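Local coordinates for protein putative dehydrogenase (Amycolatopsis orientalis, PDB 5A9T) that reduces imines to amines with NADPH, acting as an imine reductase of the HIBADH-related family, at residues T203-A206 / V207-L211. Sequence-based numbering, arbitrary orientation.
Sequences TKLA and VDWFL
Thr203 O accepts from two backbone donors, Val207 N at 2.8 Å, the i to i+4 bond, and Asp208 N at 3.1 Å, the i to i+5 bond, and here the helix 199-228 widens from alpha to pi-type hydrogen bonding. The two donors arrive differently: Asp208 N lies nearly on the line of the C=O (172°), Val207 N well off it (129°). Two and three residues further on, Leu205 O and Ala206 O accept from Phe210 N and Leu211 N, each at 2.9 Å and both i to i+5, whereas the alpha-type bond from Trp209 N to Leu205 O is stretched to 3.5 Å and weak.

Leu205 CD2 meets the benzo-ring carbon Trp209 CE3 at 4.0 Å; an indole CG anti to the backbone N (chi1 164°) helps bring that ring beside Leu205. Phe210 CB lies over one face of the indole, offset toward its rim. A water donates to Thr203 OG1, itself hydrogen-bonded to Ala200 O, and, at 2.8 Å, to Asp208 OD2.

Asp208 OD1 makes a salt bridge to Lys220 of the second subunit, and Leu211 packs on its counterpart there. The widened turn therefore lies at the dimer interface, where the shared water and intersubunit lysine would probably stabilise the Asp208 carboxylate.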
ATOM      1  N   THR A 203     -10.555  -6.641   4.660  1.00 14.73           N
ATOM      2  CA  THR A 203      -9.420  -5.976   5.362  1.00 15.82           C
ATOM      3  C   THR A 203      -8.645  -6.761   6.390  1.00 15.90           C
ATOM      4  O   THR A 203      -7.489  -6.549   6.690  1.00 15.50           O
ATOM      5  CB  THR A 203      -9.827  -4.659   6.082  1.00 18.99           C
ATOM      6  OG1 THR A 203     -10.660  -5.049   7.246  1.00 22.05           O
ATOM      7  CG2 THR A 203     -10.504  -3.760   5.189  1.00 18.36           C
ATOM      8  N   LYS A 204      -9.325  -7.757   6.995  1.00 15.34           N
ATOM      9  CA  LYS A 204      -8.629  -8.694   7.948  1.00 18.60           C
ATOM     10  C   LYS A 204      -7.416  -9.346   7.333  1.00 20.59           C
ATOM     11  O   LYS A 204      -6.337  -9.384   7.940  1.00 25.53           O
ATOM     12  CB  LYS A 204      -9.623  -9.759   8.436  1.00 18.44           C
ATOM     13  CG  LYS A 204     -10.770  -9.137   9.223  1.00 20.61           C
ATOM     14  CD  LYS A 204     -11.797 -10.212   9.628  1.00 24.40           C
ATOM     15  CE  LYS A 204     -12.894  -9.600  10.409  1.00 29.32           C
ATOM     16  NZ  LYS A 204     -13.797 -10.692  10.780  1.00 32.55           N
ATOM     17  N   LEU A 205      -7.522  -9.809   6.102  1.00 15.35           N
ATOM     18  CA  LEU A 205      -6.371 -10.340   5.467  1.00 15.30           C
ATOM     19  C   LEU A 205      -5.583  -9.247   4.675  1.00 15.45           C
ATOM     20  O   LEU A 205      -4.369  -9.203   4.742  1.00 15.55           O
ATOM     21  CB  LEU A 205      -6.729 -11.488   4.546  1.00 16.97           C
ATOM     22  CG  LEU A 205      -7.019 -12.779   5.310  1.00 20.69           C
ATOM     23  CD1 LEU A 205      -7.652 -13.756   4.380  1.00 24.59           C
ATOM     24  CD2 LEU A 205      -5.777 -13.408   5.841  1.00 23.55           C
ATOM     25  N   ALA A 206      -6.248  -8.316   4.051  1.00 13.48           N
ATOM     26  CA  ALA A 206      -5.563  -7.391   3.160  1.00 14.34           C
ATOM     27  C   ALA A 206      -4.748  -6.334   3.937  1.00 13.50           C
ATOM     28  O   ALA A 206      -3.662  -5.978   3.460  1.00 15.12           O
ATOM     29  CB  ALA A 206      -6.554  -6.733   2.201  1.00 14.34           C
ATOM     30  N   VAL A 207      -5.294  -5.829   5.031  1.00 14.35           N
ATOM     31  CA  VAL A 207      -4.638  -4.796   5.824  1.00 14.33           C
ATOM     32  C   VAL A 207      -3.959  -5.309   7.039  1.00 14.80           C
ATOM     33  O   VAL A 207      -2.814  -4.908   7.296  1.00 16.66           O
ATOM     34  CB  VAL A 207      -5.693  -3.684   6.205  1.00 16.26           C
ATOM     35  CG1 VAL A 207      -4.989  -2.684   7.078  1.00 18.85           C
ATOM     36  CG2 VAL A 207      -6.193  -3.092   4.931  1.00 17.27           C
ATOM     37  N   ASP A 208      -4.611  -6.205   7.805  1.00 14.95           N
ATOM     38  CA  ASP A 208      -3.915  -6.623   8.990  1.00 16.59           C
ATOM     39  C   ASP A 208      -2.734  -7.485   8.753  1.00 17.95           C
ATOM     40  O   ASP A 208      -1.832  -7.561   9.563  1.00 19.90           O
ATOM     41  CB  ASP A 208      -4.952  -7.309   9.949  1.00 18.12           C
ATOM     42  CG  ASP A 208      -6.092  -6.392  10.416  1.00 21.49           C
ATOM     43  OD1 ASP A 208      -5.901  -5.175  10.440  1.00 23.38           O
ATOM     44  OD2 ASP A 208      -7.229  -6.923  10.636  1.00 25.87           O
ATOM     45  N   TRP A 209      -2.717  -8.231   7.629  1.00 15.35           N
ATOM     46  CA  TRP A 209      -1.653  -9.118   7.273  1.00 14.46           C
ATOM     47  C   TRP A 209      -0.913  -8.639   6.028  1.00 13.76           C
ATOM     48  O   TRP A 209       0.271  -8.336   6.095  1.00 15.36           O
ATOM     49  CB  TRP A 209      -2.181 -10.582   7.117  1.00 14.61           C
ATOM     50  CG  TRP A 209      -1.200 -11.437   6.381  1.00 14.70           C
ATOM     51  CD1 TRP A 209       0.100 -11.741   6.771  1.00 15.53           C
ATOM     52  CD2 TRP A 209      -1.343 -12.035   5.118  1.00 14.92           C
ATOM     53  NE1 TRP A 209       0.724 -12.420   5.824  1.00 16.95           N
ATOM     54  CE2 TRP A 209      -0.116 -12.644   4.778  1.00 16.49           C
ATOM     55  CE3 TRP A 209      -2.370 -12.089   4.221  1.00 14.94           C
ATOM     56  CZ2 TRP A 209       0.066 -13.273   3.571  1.00 16.68           C
ATOM     57  CZ3 TRP A 209      -2.192 -12.846   2.991  1.00 14.98           C
ATOM     58  CH2 TRP A 209      -0.960 -13.406   2.727  1.00 16.13           C
ATOM     59  N   PHE A 210      -1.554  -8.613   4.866  1.00 13.05           N
ATOM     60  CA  PHE A 210      -0.823  -8.525   3.592  1.00 13.55           C
ATOM     61  C   PHE A 210      -0.079  -7.220   3.437  1.00 13.93           C
ATOM     62  O   PHE A 210       1.103  -7.196   3.016  1.00 13.96           O
ATOM     63  CB  PHE A 210      -1.790  -8.787   2.440  1.00 14.30           C
ATOM     64  CG  PHE A 210      -1.157  -8.986   1.081  1.00 14.32           C
ATOM     65  CD1 PHE A 210      -0.662 -10.220   0.708  1.00 16.03           C
ATOM     66  CD2 PHE A 210      -1.109  -7.928   0.161  1.00 15.00           C
ATOM     67  CE1 PHE A 210      -0.084 -10.403  -0.504  1.00 15.05           C
ATOM     68  CE2 PHE A 210      -0.536  -8.134  -1.058  1.00 15.48           C
ATOM     69  CZ  PHE A 210      -0.005  -9.371  -1.363  1.00 15.14           C
ATOM     70  N   LEU A 211      -0.756  -6.112   3.780  1.00 12.84           N
ATOM     71  CA  LEU A 211      -0.121  -4.819   3.654  1.00 14.31           C
ATOM     72  C   LEU A 211       1.241  -4.700   4.353  1.00 14.61           C
ATOM     73  O   LEU A 211       2.234  -4.417   3.694  1.00 14.57           O
ATOM     74  CB  LEU A 211      -1.137  -3.734   3.996  1.00 15.07           C
ATOM     75  CG  LEU A 211      -0.714  -2.294   3.738  1.00 18.43           C
ATOM     76  CD1 LEU A 211      -0.582  -1.963   2.267  1.00 19.89           C
ATOM     77  CD2 LEU A 211      -1.696  -1.399   4.409  1.00 19.32           C
TER
HETATM   78  O   HOH W   1      -9.480  -5.456   9.968  1.00 31.50           O